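Local coordinates for restriction endonuclease PacI (Pseudomonas alcaligenes, PDB 3M7K), which cuts DNA at a rare eight-base-pair target as an HNH restriction endonuclease with a beta-beta-alpha-metal active site, at residues F16-S21 with H85-G90; A71-L76 with L107-C112. All blocks are in the same frame, centred on the assembly; numbering follows the deposited sequence.

Contact 1. Residues F16-S21 with H85-G90. With nucleotides of chain C.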
ATOM      1  N   PHE A  16      20.380  18.146  -3.824  1.00 49.09           N
ATOM      2  CA  PHE A  16      20.305  17.814  -5.246  1.00 49.72           C
ATOM      3  C   PHE A  16      20.190  16.305  -5.523  1.00 49.69           C
ATOM      4  O   PHE A  16      20.522  15.485  -4.668  1.00 49.75           O
ATOM      5  CB  PHE A  16      21.534  18.404  -5.974  1.00 49.87           C
ATOM      6  CG  PHE A  16      21.564  19.916  -5.979  1.00 50.95           C
ATOM      7  CD1 PHE A  16      22.284  20.620  -5.011  1.00 51.76           C
ATOM      8  CD2 PHE A  16      20.847  20.633  -6.932  1.00 50.76           C
ATOM      9  CE1 PHE A  16      22.300  22.021  -5.001  1.00 52.44           C
ATOM     10  CE2 PHE A  16      20.851  22.029  -6.932  1.00 52.12           C
ATOM     11  CZ  PHE A  16      21.585  22.727  -5.969  1.00 52.24           C
ATOM     12  N   TYR A  17      19.736  15.949  -6.725  1.00 50.28           N
ATOM     13  CA  TYR A  17      19.618  14.541  -7.142  1.00 51.09           C
ATOM     14  C   TYR A  17      20.936  13.941  -7.634  1.00 53.00           C
ATOM     15  O   TYR A  17      21.810  14.663  -8.076  1.00 52.97           O
ATOM     16  CB  TYR A  17      18.592  14.415  -8.258  1.00 50.25           C
ATOM     17  CG  TYR A  17      17.171  14.699  -7.829  1.00 47.97           C
ATOM     18  CD1 TYR A  17      16.526  15.862  -8.245  1.00 45.48           C
ATOM     19  CD2 TYR A  17      16.462  13.793  -7.022  1.00 45.01           C
ATOM     20  CE1 TYR A  17      15.208  16.128  -7.868  1.00 42.95           C
ATOM     21  CE2 TYR A  17      15.138  14.055  -6.634  1.00 42.28           C
ATOM     22  CZ  TYR A  17      14.530  15.222  -7.064  1.00 41.01           C
ATOM     23  OH  TYR A  17      13.239  15.497  -6.711  1.00 37.32           O
ATOM     24  N   ALA A  18      21.061  12.619  -7.580  1.00 55.04           N
ATOM     25  CA  ALA A  18      22.288  11.949  -8.025  1.00 57.07           C
ATOM     26  C   ALA A  18      22.317  11.727  -9.542  1.00 58.62           C
ATOM     27  O   ALA A  18      23.376  11.469 -10.124  1.00 59.24           O
ATOM     28  CB  ALA A  18      22.487  10.630  -7.267  1.00 57.02           C
ATOM     29  N   GLY A  19      21.161  11.847 -10.188  1.00 60.01           N
ATOM     30  CA  GLY A  19      21.070  11.695 -11.644  1.00 61.69           C
ATOM     31  C   GLY A  19      21.355  12.979 -12.403  1.00 62.55           C
ATOM     32  O   GLY A  19      21.995  13.895 -11.879  1.00 63.05           O
ATOM     33  N   SER A  20      20.857  13.055 -13.635  1.00 63.18           N
ATOM     34  CA  SER A  20      21.130  14.190 -14.522  1.00 63.55           C
ATOM     35  C   SER A  20      20.235  15.438 -14.335  1.00 63.40           C
ATOM     36  O   SER A  20      20.323  16.382 -15.135  1.00 63.56           O
ATOM     37  CB  SER A  20      21.093  13.730 -15.986  1.00 63.78           C
ATOM     38  OG  SER A  20      19.822  13.189 -16.312  1.00 64.44           O
ATOM     39  N   SER A  21      19.391  15.452 -13.294  1.00 62.79           N
ATOM     40  CA  SER A  21      18.540  16.620 -12.994  1.00 62.07           C
ATOM     41  C   SER A  21      19.361  17.821 -12.504  1.00 61.60           C
ATOM     42  O   SER A  21      20.313  17.663 -11.723  1.00 61.55           O
ATOM     43  CB  SER A  21      17.455  16.281 -11.953  1.00 62.45           C
ATOM     44  OG  SER A  21      16.356  15.586 -12.530  1.00 62.46           O
ATOM     45  N   HIS A  85      15.150   6.065  -9.289  1.00 39.07           N
ATOM     46  CA  HIS A  85      15.460   5.980  -7.856  1.00 38.63           C
ATOM     47  C   HIS A  85      14.947   7.207  -7.109  1.00 37.69           C
ATOM     48  O   HIS A  85      15.341   8.339  -7.432  1.00 38.08           O
ATOM     49  CB  HIS A  85      16.982   5.859  -7.690  1.00 39.66           C
ATOM     50  CG  HIS A  85      17.458   5.849  -6.267  1.00 41.61           C
ATOM     51  ND1 HIS A  85      18.752   6.194  -5.916  1.00 44.46           N
ATOM     52  CD2 HIS A  85      16.826   5.530  -5.112  1.00 41.23           C
ATOM     53  CE1 HIS A  85      18.887   6.086  -4.602  1.00 44.34           C
ATOM     54  NE2 HIS A  85      17.725   5.706  -4.090  1.00 41.66           N
ATOM     55  N   ILE A  86      14.069   6.982  -6.125  1.00 35.78           N
ATOM     56  CA  ILE A  86      13.484   8.069  -5.307  1.00 33.95           C
ATOM     57  C   ILE A  86      14.493   8.520  -4.254  1.00 34.36           C
ATOM     58  O   ILE A  86      15.062   7.686  -3.544  1.00 34.50           O
ATOM     59  CB  ILE A  86      12.180   7.603  -4.632  1.00 32.58           C
ATOM     60  CG1 ILE A  86      11.185   7.145  -5.712  1.00 31.26           C
ATOM     61  CG2 ILE A  86      11.606   8.699  -3.688  1.00 30.90           C
ATOM     62  CD1 ILE A  86       9.918   6.506  -5.199  1.00 28.18           C
ATOM     63  N   GLN A  87      14.711   9.831  -4.157  1.00 34.20           N
ATOM     64  CA  GLN A  87      15.811  10.380  -3.370  1.00 35.23           C
ATOM     65  C   GLN A  87      15.345  11.479  -2.430  1.00 34.93           C
ATOM     66  O   GLN A  87      16.147  12.094  -1.718  1.00 35.09           O
ATOM     67  CB  GLN A  87      16.893  10.908  -4.303  1.00 35.61           C
ATOM     68  CG  GLN A  87      17.498   9.835  -5.194  1.00 37.91           C
ATOM     69  CD  GLN A  87      18.176  10.422  -6.424  1.00 41.05           C
ATOM     70  OE1 GLN A  87      19.109  11.217  -6.305  1.00 41.98           O
ATOM     71  NE2 GLN A  87      17.699  10.035  -7.616  1.00 41.36           N
ATOM     72  N   CYS A  88      14.040  11.725  -2.429  1.00 33.92           N
ATOM     73  CA  CYS A  88      13.471  12.679  -1.507  1.00 34.26           C
ATOM     74  C   CYS A  88      12.110  12.234  -0.966  1.00 32.71           C
ATOM     75  O   CYS A  88      11.460  11.320  -1.516  1.00 31.70           O
ATOM     76  CB  CYS A  88      13.365  14.062  -2.157  1.00 34.82           C
ATOM     77  SG  CYS A  88      12.140  14.151  -3.447  1.00 40.71           S
ATOM     78  N   LEU A  89      11.716  12.869   0.126  1.00 31.37           N
ATOM     79  CA  LEU A  89      10.431  12.596   0.765  1.00 30.87           C
ATOM     80  C   LEU A  89       9.360  13.478   0.177  1.00 30.15           C
ATOM     81  O   LEU A  89       9.636  14.608  -0.234  1.00 29.60           O
ATOM     82  CB  LEU A  89      10.526  12.816   2.270  1.00 30.98           C
ATOM     83  CG  LEU A  89      11.601  11.970   2.956  1.00 32.46           C
ATOM     84  CD1 LEU A  89      11.522  12.196   4.428  1.00 35.33           C
ATOM     85  CD2 LEU A  89      11.461  10.470   2.650  1.00 33.11           C
ATOM     86  N   GLY A  90       8.134  12.957   0.135  1.00 29.60           N
ATOM     87  CA  GLY A  90       7.039  13.680  -0.497  1.00 29.28           C
ATOM     88  C   GLY A  90       6.050  14.234   0.497  1.00 29.38           C
ATOM     89  O   GLY A  90       6.327  14.315   1.702  1.00 29.32           O
TER
ATOM     90  P    DA C   3      12.116  11.903  -6.642  1.00 29.33           P
ATOM     91  OP1  DA C   3      12.913  11.288  -5.552  1.00 28.64           O
ATOM     92  OP2  DA C   3      11.670  13.316  -6.511  1.00 28.71           O
ATOM     93  O5'  DA C   3      12.886  11.801  -8.017  1.00 30.29           O
ATOM     94  C5'  DA C   3      13.840  10.789  -8.262  1.00 34.19           C
ATOM     95  C4'  DA C   3      14.288  10.835  -9.724  1.00 37.06           C
ATOM     96  O4'  DA C   3      13.117  10.950 -10.571  1.00 36.98           O
ATOM     97  C3'  DA C   3      15.159  12.017 -10.147  1.00 39.96           C
ATOM     98  O3'  DA C   3      15.915  11.643 -11.293  1.00 44.99           O
ATOM     99  C2'  DA C   3      14.135  13.078 -10.541  1.00 39.05           C
ATOM    100  C1'  DA C   3      13.087  12.206 -11.235  1.00 37.62           C
ATOM    101  N9   DA C   3      11.719  12.724 -11.164  1.00 36.16           N
ATOM    102  C8   DA C   3      11.144  13.449 -10.158  1.00 35.54           C
ATOM    103  N7   DA C   3       9.885  13.754 -10.383  1.00 35.41           N
ATOM    104  C5   DA C   3       9.626  13.193 -11.635  1.00 36.22           C
ATOM    105  C6   DA C   3       8.473  13.141 -12.463  1.00 35.60           C
ATOM    106  N6   DA C   3       7.303  13.705 -12.156  1.00 34.65           N
ATOM    107  N1   DA C   3       8.562  12.472 -13.633  1.00 35.44           N
ATOM    108  C2   DA C   3       9.722  11.897 -13.978  1.00 35.25           C
ATOM    109  N3   DA C   3      10.861  11.873 -13.289  1.00 36.76           N
ATOM    110  C4   DA C   3      10.745  12.548 -12.119  1.00 36.31           C
ATOM    111  P    DG C   4      17.493  11.911 -11.402  1.00 46.23           P
ATOM    112  OP1  DG C   4      18.202  11.116 -10.385  1.00 47.50           O
ATOM    113  OP2  DG C   4      17.683  13.368 -11.374  1.00 48.86           O
ATOM    114  O5'  DG C   4      17.865  11.424 -12.877  1.00 49.67           O
ATOM    115  C5'  DG C   4      17.152  10.343 -13.449  1.00 52.33           C
ATOM    116  C4'  DG C   4      16.231  10.799 -14.565  1.00 54.98           C
ATOM    117  O4'  DG C   4      15.304  11.809 -14.130  1.00 54.94           O
ATOM    118  C3'  DG C   4      16.904  11.447 -15.765  1.00 56.77           C
ATOM    119  O3'  DG C   4      17.065  10.447 -16.748  1.00 59.28           O
ATOM    120  C2'  DG C   4      15.946  12.562 -16.209  1.00 56.41           C
ATOM    121  C1'  DG C   4      14.742  12.273 -15.333  1.00 55.31           C
ATOM    122  N9   DG C   4      13.830  13.354 -14.987  1.00 54.39           N
ATOM    123  C8   DG C   4      13.984  14.339 -14.037  1.00 53.63           C
ATOM    124  N7   DG C   4      12.956  15.140 -13.952  1.00 53.47           N
ATOM    125  C5   DG C   4      12.072  14.647 -14.898  1.00 53.28           C
ATOM    126  C6   DG C   4      10.789  15.087 -15.270  1.00 53.53           C
ATOM    127  O6   DG C   4      10.150  16.028 -14.803  1.00 55.15           O
ATOM    128  N1   DG C   4      10.225  14.300 -16.277  1.00 54.73           N
ATOM    129  C2   DG C   4      10.835  13.208 -16.855  1.00 54.61           C
ATOM    130  N2   DG C   4      10.152  12.556 -17.808  1.00 55.37           N
ATOM    131  N3   DG C   4      12.042  12.783 -16.516  1.00 54.73           N
ATOM    132  C4   DG C   4      12.593  13.548 -15.540  1.00 53.95           C
ATOM    133  P    DA C   2       6.217  11.601  -3.738  1.00 21.36           P
ATOM    134  OP1  DA C   2       6.843  10.831  -2.642  1.00 21.57           O
ATOM    135  OP2  DA C   2       6.144  13.076  -3.638  1.00 20.99           O
ATOM    136  O5'  DA C   2       6.871  11.246  -5.147  1.00 21.66           O
ATOM    137  C5'  DA C   2       7.623  10.018  -5.298  1.00 22.68           C
ATOM    138  C4'  DA C   2       8.623  10.132  -6.441  1.00 24.09           C
ATOM    139  O4'  DA C   2       7.913  10.246  -7.700  1.00 25.38           O
ATOM    140  C3'  DA C   2       9.548  11.343  -6.419  1.00 25.72           C
ATOM    141  O3'  DA C   2      10.848  10.963  -6.949  1.00 26.84           O
ATOM    142  C2'  DA C   2       8.854  12.386  -7.301  1.00 25.67           C
ATOM    143  C1'  DA C   2       8.127  11.505  -8.324  1.00 27.24           C
ATOM    144  N9   DA C   2       6.793  11.952  -8.737  1.00 27.46           N
ATOM    145  C8   DA C   2       5.997  12.939  -8.212  1.00 28.43           C
ATOM    146  N7   DA C   2       4.834  13.085  -8.818  1.00 28.05           N
ATOM    147  C5   DA C   2       4.864  12.110  -9.804  1.00 28.33           C
ATOM    148  C6   DA C   2       3.929  11.717 -10.785  1.00 29.27           C
ATOM    149  N6   DA C   2       2.734  12.305 -10.915  1.00 26.88           N
ATOM    150  N1   DA C   2       4.271  10.696 -11.623  1.00 29.90           N
ATOM    151  C2   DA C   2       5.473  10.120 -11.481  1.00 29.76           C
ATOM    152  N3   DA C   2       6.440  10.405 -10.584  1.00 30.19           N
ATOM    153  C4   DA C   2       6.059  11.411  -9.771  1.00 29.13           C
TER

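Contact 2. Residues A71-L76 with L107-C112. With ZN (zinc ion), chain D; nucleotides of chain C.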
ATOM      1  N   ALA A  71      17.726  10.285   3.804  1.00 37.05           N
ATOM      2  CA  ALA A  71      18.867   9.424   3.428  1.00 37.58           C
ATOM      3  C   ALA A  71      18.548   7.943   3.615  1.00 37.81           C
ATOM      4  O   ALA A  71      18.918   7.113   2.782  1.00 37.90           O
ATOM      5  CB  ALA A  71      20.150   9.814   4.198  1.00 38.09           C
ATOM      6  N   GLY A  72      17.849   7.624   4.707  1.00 37.81           N
ATOM      7  CA  GLY A  72      17.394   6.251   4.971  1.00 37.69           C
ATOM      8  C   GLY A  72      16.476   5.761   3.863  1.00 36.79           C
ATOM      9  O   GLY A  72      16.667   4.671   3.308  1.00 37.54           O
ATOM     10  N   PHE A  73      15.495   6.575   3.504  1.00 35.94           N
ATOM     11  CA  PHE A  73      14.606   6.206   2.415  1.00 35.04           C
ATOM     12  C   PHE A  73      15.321   6.053   1.079  1.00 34.93           C
ATOM     13  O   PHE A  73      15.029   5.139   0.325  1.00 35.12           O
ATOM     14  CB  PHE A  73      13.452   7.193   2.281  1.00 34.28           C
ATOM     15  CG  PHE A  73      12.364   6.707   1.383  1.00 34.05           C
ATOM     16  CD1 PHE A  73      11.492   5.705   1.819  1.00 31.56           C
ATOM     17  CD2 PHE A  73      12.207   7.224   0.100  1.00 33.85           C
ATOM     18  CE1 PHE A  73      10.470   5.224   0.997  1.00 30.63           C
ATOM     19  CE2 PHE A  73      11.145   6.750  -0.741  1.00 34.20           C
ATOM     20  CZ  PHE A  73      10.302   5.743  -0.278  1.00 32.14           C
ATOM     21  N   THR A  74      16.244   6.959   0.783  1.00 35.15           N
ATOM     22  CA  THR A  74      17.063   6.869  -0.419  1.00 35.95           C
ATOM     23  C   THR A  74      17.780   5.520  -0.497  1.00 36.73           C
ATOM     24  O   THR A  74      17.870   4.942  -1.573  1.00 36.71           O
ATOM     25  CB  THR A  74      18.070   8.055  -0.487  1.00 35.84           C
ATOM     26  OG1 THR A  74      17.340   9.280  -0.432  1.00 36.93           O
ATOM     27  CG2 THR A  74      18.925   8.028  -1.774  1.00 35.80           C
ATOM     28  N   SER A  75      18.236   5.020   0.651  1.00 37.30           N
ATOM     29  CA  SER A  75      18.997   3.759   0.738  1.00 39.03           C
ATOM     30  C   SER A  75      18.115   2.541   0.497  1.00 39.11           C
ATOM     31  O   SER A  75      18.637   1.441   0.322  1.00 39.03           O
ATOM     32  CB  SER A  75      19.682   3.609   2.109  1.00 39.31           C
ATOM     33  OG  SER A  75      18.743   3.158   3.091  1.00 40.57           O
ATOM     34  N   LEU A  76      16.786   2.728   0.508  1.00 38.61           N
ATOM     35  CA  LEU A  76      15.890   1.644   0.153  1.00 38.74           C
ATOM     36  C   LEU A  76      15.853   1.391  -1.353  1.00 38.65           C
ATOM     37  O   LEU A  76      15.375   0.352  -1.792  1.00 39.46           O
ATOM     38  CB  LEU A  76      14.457   1.920   0.678  1.00 38.65           C
ATOM     39  CG  LEU A  76      14.290   1.818   2.196  1.00 38.06           C
ATOM     40  CD1 LEU A  76      12.899   2.239   2.608  1.00 37.79           C
ATOM     41  CD2 LEU A  76      14.570   0.392   2.642  1.00 38.91           C
ATOM     42  N   LEU A 107       4.842  15.638   5.869  1.00 35.34           N
ATOM     43  CA  LEU A 107       5.904  15.004   5.088  1.00 34.37           C
ATOM     44  C   LEU A 107       5.727  13.506   5.195  1.00 32.94           C
ATOM     45  O   LEU A 107       5.457  12.986   6.286  1.00 33.07           O
ATOM     46  CB  LEU A 107       7.273  15.394   5.630  1.00 35.30           C
ATOM     47  CG  LEU A 107       8.514  15.470   4.763  1.00 37.68           C
ATOM     48  CD1 LEU A 107       8.380  16.414   3.547  1.00 38.74           C
ATOM     49  CD2 LEU A 107       9.664  15.901   5.680  1.00 39.45           C
ATOM     50  N   ALA A 108       5.847  12.814   4.070  1.00 30.00           N
ATOM     51  CA  ALA A 108       5.717  11.358   4.055  1.00 29.12           C
ATOM     52  C   ALA A 108       6.618  10.709   2.996  1.00 27.83           C
ATOM     53  O   ALA A 108       6.730  11.212   1.875  1.00 27.85           O
ATOM     54  CB  ALA A 108       4.246  10.946   3.828  1.00 27.80           C
ATOM     55  N   CYS A 109       7.226   9.576   3.338  1.00 27.08           N
ATOM     56  CA  CYS A 109       7.984   8.820   2.355  1.00 25.96           C
ATOM     57  C   CYS A 109       6.981   8.161   1.417  1.00 25.29           C
ATOM     58  O   CYS A 109       5.788   7.996   1.763  1.00 25.07           O
ATOM     59  CB  CYS A 109       8.892   7.755   3.026  1.00 26.35           C
ATOM     60  SG  CYS A 109       8.046   6.248   3.702  1.00 27.98           S
ATOM     61  N   PHE A 110       7.424   7.812   0.223  1.00 24.46           N
ATOM     62  CA  PHE A 110       6.502   7.271  -0.787  1.00 23.93           C
ATOM     63  C   PHE A 110       5.894   5.928  -0.378  1.00 23.87           C
ATOM     64  O   PHE A 110       4.779   5.575  -0.819  1.00 23.80           O
ATOM     65  CB  PHE A 110       7.220   7.148  -2.133  1.00 24.24           C
ATOM     66  CG  PHE A 110       6.293   7.047  -3.333  1.00 25.26           C
ATOM     67  CD1 PHE A 110       5.098   7.770  -3.386  1.00 23.63           C
ATOM     68  CD2 PHE A 110       6.645   6.246  -4.429  1.00 25.67           C
ATOM     69  CE1 PHE A 110       4.251   7.681  -4.479  1.00 24.86           C
ATOM     70  CE2 PHE A 110       5.822   6.177  -5.570  1.00 25.39           C
ATOM     71  CZ  PHE A 110       4.617   6.898  -5.599  1.00 24.73           C
ATOM     72  N   ILE A 111       6.603   5.176   0.467  1.00 23.37           N
ATOM     73  CA  ILE A 111       6.040   3.919   0.985  1.00 23.72           C
ATOM     74  C   ILE A 111       4.813   4.206   1.867  1.00 23.83           C
ATOM     75  O   ILE A 111       3.746   3.627   1.651  1.00 22.93           O
ATOM     76  CB  ILE A 111       7.105   3.024   1.694  1.00 24.11           C
ATOM     77  CG1 ILE A 111       8.031   2.394   0.642  1.00 22.49           C
ATOM     78  CG2 ILE A 111       6.427   1.939   2.552  1.00 25.48           C
ATOM     79  CD1 ILE A 111       9.230   1.556   1.191  1.00 25.67           C
ATOM     80  N   CYS A 112       4.952   5.096   2.853  1.00 24.04           N
ATOM     81  CA  CYS A 112       3.826   5.382   3.741  1.00 25.19           C
ATOM     82  C   CYS A 112       2.716   6.113   2.994  1.00 24.59           C
ATOM     83  O   CYS A 112       1.531   5.899   3.250  1.00 24.16           O
ATOM     84  CB  CYS A 112       4.276   6.236   4.935  1.00 25.41           C
ATOM     85  SG  CYS A 112       5.300   5.313   6.094  1.00 31.08           S
TER
HETATM   86 ZN    ZN D 143       7.319   6.492   5.907  1.00 23.82          ZN
ATOM     87  P    DA C   2       6.217  11.601  -3.738  1.00 21.36           P
ATOM     88  OP1  DA C   2       6.843  10.831  -2.642  1.00 21.57           O
ATOM     89  OP2  DA C   2       6.144  13.076  -3.638  1.00 20.99           O
ATOM     90  O5'  DA C   2       6.871  11.246  -5.147  1.00 21.66           O
ATOM     91  C5'  DA C   2       7.623  10.018  -5.298  1.00 22.68           C
ATOM     92  C4'  DA C   2       8.623  10.132  -6.441  1.00 24.09           C
ATOM     93  O4'  DA C   2       7.913  10.246  -7.700  1.00 25.38           O
ATOM     94  C3'  DA C   2       9.548  11.343  -6.419  1.00 25.72           C
ATOM     95  O3'  DA C   2      10.848  10.963  -6.949  1.00 26.84           O
ATOM     96  C2'  DA C   2       8.854  12.386  -7.301  1.00 25.67           C
ATOM     97  C1'  DA C   2       8.127  11.505  -8.324  1.00 27.24           C
ATOM     98  N9   DA C   2       6.793  11.952  -8.737  1.00 27.46           N
ATOM     99  C8   DA C   2       5.997  12.939  -8.212  1.00 28.43           C
ATOM    100  N7   DA C   2       4.834  13.085  -8.818  1.00 28.05           N
ATOM    101  C5   DA C   2       4.864  12.110  -9.804  1.00 28.33           C
ATOM    102  C6   DA C   2       3.929  11.717 -10.785  1.00 29.27           C
ATOM    103  N6   DA C   2       2.734  12.305 -10.915  1.00 26.88           N
ATOM    104  N1   DA C   2       4.271  10.696 -11.623  1.00 29.90           N
ATOM    105  C2   DA C   2       5.473  10.120 -11.481  1.00 29.76           C
ATOM    106  N3   DA C   2       6.440  10.405 -10.584  1.00 30.19           N
ATOM    107  C4   DA C   2       6.059  11.411  -9.771  1.00 29.13           C
ATOM    108  OP3  DT C   1      -1.967  12.005  -5.394  1.00 31.98           O
ATOM    109  P    DT C   1      -1.198  12.869  -4.459  1.00 29.25           P
ATOM    110  OP1  DT C   1      -1.715  13.131  -3.122  1.00 28.11           O
ATOM    111  OP2  DT C   1      -0.911  14.120  -5.158  1.00 28.38           O
ATOM    112  O5'  DT C   1       0.150  12.015  -4.333  1.00 28.75           O
ATOM    113  C5'  DT C   1       1.380  12.509  -3.981  1.00 25.54           C
ATOM    114  C4'  DT C   1       2.377  11.357  -4.106  1.00 22.65           C
ATOM    115  O4'  DT C   1       1.882  10.369  -5.035  1.00 22.38           O
ATOM    116  C3'  DT C   1       3.734  11.781  -4.601  1.00 21.89           C
ATOM    117  O3'  DT C   1       4.749  11.010  -3.954  1.00 21.20           O
ATOM    118  C2'  DT C   1       3.642  11.501  -6.106  1.00 23.26           C
ATOM    119  C1'  DT C   1       2.736  10.268  -6.164  1.00 22.28           C
ATOM    120  N1   DT C   1       1.912  10.283  -7.381  1.00 24.83           N
ATOM    121  C2   DT C   1       2.136   9.332  -8.351  1.00 24.52           C
ATOM    122  O2   DT C   1       2.975   8.459  -8.267  1.00 24.18           O
ATOM    123  N3   DT C   1       1.333   9.428  -9.451  1.00 25.90           N
ATOM    124  C4   DT C   1       0.348  10.374  -9.678  1.00 26.09           C
ATOM    125  O4   DT C   1      -0.303  10.364 -10.714  1.00 30.40           O
ATOM    126  C5   DT C   1       0.150  11.349  -8.629  1.00 25.74           C
ATOM    127  C7   DT C   1      -0.902  12.422  -8.782  1.00 25.20           C
ATOM    128  C6   DT C   1       0.937  11.261  -7.533  1.00 24.51           C
TER

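Contact 1. Residues F16-S21 with H85-G90
Tyr17 enters the contact with the edge of its ring against the amide of Gln87, whose CD lies in the ring plane; the two planes stand 81° apart, close to perpendicular. Between these two side chains the approach is 3.8 Å, from Tyr17 CD2 to Gln87 OE1. One face of the ring rests on the sugar of DA3 of chain C, with C2' over its centre, and the hydroxyl at the far end donates a hydrogen bond of 2.7 Å from Tyr17 OH to OP2 of that nucleotide. Cys88 SG lies obliquely to the ring, 3.7 Å from Tyr17 OH. The second non-bridging oxygen, OP1, is held by backbone N-H groups: Gln87 N reaches OP1 of DA3 of chain C at 2.7 Å, nearly straight, and Cys88 N adds a weak bond to the same oxygen.

At Ala18 the two loops are tied directly. Its backbone N gives a 2.7 Å bond to Gln87 OE1, in the carbonyl plane of the amide, with an N-H...O angle of 168°. The bond joins two loops of this HNH nuclease, one between strand 10-11 and helix 25-40 and the other leading into strand 90-93 of the beta-beta-alpha-metal unit, that both contact the same DNA strand. Gln87, extended beyond CG, spends both ends of its amide: NE2 donates to His85 O at 2.9 Å within its own loop and to OP1 of DG4 of chain C at 3.0 Å, so the rotation of the group is fixed from three directions.

Gly19 passes close to the phosphate of DG4 of chain C, its N 3.1 Å from OP1. Farther along, Ser21 N makes a weak bond to OP2 of DG4 of chain C. Lys25 NZ, on helix 25-40, hydrogen-bonds to Gln87 O.

Contact 2. Residues A71-L76 with L107-C112
Cys109 sets its CB over one face of the Phe73 ring, a CH-pi contact with CB 3.8 Å from the ring centroid and displaced toward the rim, nearest to CD1. The sulfur of the same cysteine lies oblique to the ring, 4.5 Å from its centroid, in a sulfur-aromatic contact. At the ring edge, in plane, sits Ile111 CG1, 3.8 Å from Phe73 CE1, and beyond it Leu76 CD1 meets Ile111 CD1 at 4.0 Å, the two side chains crossing at about a right angle. Phe73 CZ reaches the start of helix 110-116, 3.9 Å from Phe110 CB. Phe73 extends from helix 70-74 into this corner between strand and helix because chi1 (-168°) turns CG away from the backbone N.

The corner is the turn of the beta-beta-alpha-metal motif, where strand 105-108 passes into helix 110-116. Here it also carries a CxxC half of a four-cysteine zinc site: Cys109 SG binds the zinc ion at 2.3 Å together with Cys112, and Cys63 and Cys66 complete the set. Cys109 is the N-cap of the helix as well, its SG accepting from Cys112 N at 3.4 Å with an angle of 165°, so one sulfur serves both metal and helix end, and CB is held where Phe73 can lie against it.

From the same helix start Phe110 leads away to the DNA, one ring face over C5' of DA2 of chain C. Outward from the core, Trp136 of helix 122-139 packs on both Leu76 and Ile111, and Ile119 of the second subunit touches Ile111.

In the fold
Both contacts are largely buried, but contact 1 lies farther from the centre of the chain and includes exposed residues at its edge, whereas contact 2 sits deeper, beside a four-cysteine zinc that is probably structural. Their chemistry differs accordingly: contact 1 joins two loops through polar groups organised around DNA phosphates, while contact 2 joins helix 70-74 to the strand-helix turn by apolar and aromatic packing. His85 NE2 bonds to Thr74 O, Gly90 N pairs with Ala108 O in the two-stranded antiparallel sheet, and Ile86 packs on Phe110. Along chain C, DT1 and DA2 lie at Phe110, DA2 also at Ile86 and Gly90, and DA3 and DG4 between the two loops of contact 1.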